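Local coordinates for extracellular solute-binding protein, family 3 (PDB 5SV6) that is of uncertain function but has a periplasmic solute-binding protein-like architecture and is probably linked to methanol dehydrogenase, at residues Cys50-Glu55 / Lys89-Leu94. Numbering follows the deposited sequence.
Sequences CAASDE and KAAIFL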
# COMPACT_ATOMS: atom_id res chain seq x y z
N CYS A 50 3.92 1.24 -16.37
CA CYS A 50 4.53 0.08 -15.73
C CYS A 50 3.55 -0.47 -14.70
O CYS A 50 3.13 0.27 -13.80
CB CYS A 50 5.84 0.48 -15.02
SG CYS A 50 7.00 1.57 -15.93
N ALA A 51 3.18 -1.75 -14.80
CA ALA A 51 2.25 -2.33 -13.82
C ALA A 51 2.52 -3.79 -13.54
O ALA A 51 3.02 -4.53 -14.39
CB ALA A 51 0.78 -2.13 -14.25
N ALA A 52 2.17 -4.21 -12.32
CA ALA A 52 2.41 -5.57 -11.88
C ALA A 52 1.29 -6.48 -12.37
O ALA A 52 0.11 -6.15 -12.28
CB ALA A 52 2.51 -5.62 -10.35
N SER A 53 1.65 -7.64 -12.89
CA SER A 53 0.63 -8.53 -13.43
C SER A 53 -0.09 -9.34 -12.33
O SER A 53 -1.08 -10.00 -12.61
CB SER A 53 1.23 -9.45 -14.50
OG SER A 53 2.16 -10.34 -13.92
N ASP A 54 0.39 -9.27 -11.09
CA ASP A 54 -0.22 -10.05 -10.01
C ASP A 54 0.02 -9.39 -8.66
O ASP A 54 0.77 -9.92 -7.84
CB ASP A 54 0.33 -11.48 -9.99
CG ASP A 54 -0.49 -12.42 -9.10
OD1 ASP A 54 -1.70 -12.18 -8.93
OD2 ASP A 54 0.08 -13.40 -8.57
N GLU A 55 -0.59 -8.23 -8.44
CA GLU A 55 -0.42 -7.57 -7.15
C GLU A 55 -1.71 -6.86 -6.71
O GLU A 55 -1.75 -5.64 -6.58
CB GLU A 55 0.78 -6.61 -7.14
CG GLU A 55 1.01 -5.96 -5.78
CD GLU A 55 2.45 -6.01 -5.30
OE1 GLU A 55 3.25 -6.79 -5.85
OE2 GLU A 55 2.76 -5.25 -4.35
N LYS A 89 7.32 -9.39 -11.61
CA LYS A 89 7.84 -9.17 -10.27
C LYS A 89 6.83 -8.37 -9.44
O LYS A 89 5.86 -7.82 -9.97
CB LYS A 89 9.18 -8.44 -10.32
CG LYS A 89 10.27 -9.13 -11.15
CD LYS A 89 11.01 -10.19 -10.35
CE LYS A 89 11.93 -9.57 -9.31
NZ LYS A 89 13.30 -9.27 -9.85
N ALA A 90 7.07 -8.32 -8.14
CA ALA A 90 6.24 -7.55 -7.22
C ALA A 90 6.29 -6.08 -7.62
O ALA A 90 7.28 -5.64 -8.20
CB ALA A 90 6.74 -7.73 -5.80
N ALA A 91 5.25 -5.32 -7.30
CA ALA A 91 5.17 -3.91 -7.69
C ALA A 91 6.31 -3.07 -7.12
O ALA A 91 6.69 -2.05 -7.70
CB ALA A 91 3.81 -3.31 -7.31
N ILE A 92 6.87 -3.49 -5.99
CA ILE A 92 7.98 -2.75 -5.39
C ILE A 92 9.19 -2.64 -6.34
O ILE A 92 10.02 -1.74 -6.17
CB ILE A 92 8.38 -3.34 -4.00
CG1 ILE A 92 9.25 -2.36 -3.21
CG2 ILE A 92 9.07 -4.69 -4.15
CD1 ILE A 92 9.60 -2.85 -1.80
N PHE A 93 9.27 -3.51 -7.34
CA PHE A 93 10.35 -3.48 -8.34
C PHE A 93 10.05 -2.71 -9.63
O PHE A 93 10.88 -2.67 -10.54
CB PHE A 93 10.76 -4.90 -8.74
CG PHE A 93 11.33 -5.70 -7.62
CD1 PHE A 93 10.64 -6.79 -7.10
CD2 PHE A 93 12.55 -5.36 -7.05
CE1 PHE A 93 11.16 -7.52 -6.05
CE2 PHE A 93 13.08 -6.09 -6.00
CZ PHE A 93 12.38 -7.17 -5.50
N LEU A 94 8.86 -2.12 -9.73
CA LEU A 94 8.47 -1.42 -10.95
C LEU A 94 9.38 -0.24 -11.29
O LEU A 94 9.68 0.02 -12.45
CB LEU A 94 7.03 -0.94 -10.84
CG LEU A 94 5.96 -2.02 -10.91
CD1 LEU A 94 4.59 -1.40 -10.70
CD2 LEU A 94 6.04 -2.70 -12.26
O HOH W 1 3.13 -9.17 -10.46
O HOH W 2 5.47 -5.04 -4.02
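Leu94 lays its two methyl ends against the backbone of Cys50-Ala52 while, farther along, the carboxylate of Glu55 reaches the start of the turn at Ala91. The CD1 methyl of Leu94 is 3.8 Å from Cys50 O. Its other methyl, CD2, sits 3.9 Å from Ala51 C and also meets Cys50 CB. Next along, the CB of Ala52 meets the CB of Ala91 at 4.0 Å, a small methyl-to-methyl contact. Glu55 extends with CG anti to the backbone N (chi1 -177°), then bends at chi2, bringing its carboxylate alongside the Ala91 methyl. Ala91 N donates to Glu55 OE1 (2.9 Å, nearly straight at 169°), approaching well out of the carboxylate plane, and OE2 accepts from a water that in turn takes the N-H of Ile92. Glu55 thus serves two successive amides, one directly and one through water. With an alanine here in place of Glu55, the N-H of Ala91 would probably lose its acceptor and the bridging water one of its anchors. Strands 47-52 and 82-87 are parallel neighbours joined through helix 66-77, a beta-alpha-beta crossover consistent with the periplasmic binding protein fold; the contact sets the loop leading from its second strand into helix 94-99 against the C-terminal end of its first. Val107 of strand 106-111 also touches Leu94, and the Cys50-Cys104 disulfide ties strand 47-52 to the chain just before strand 106-111.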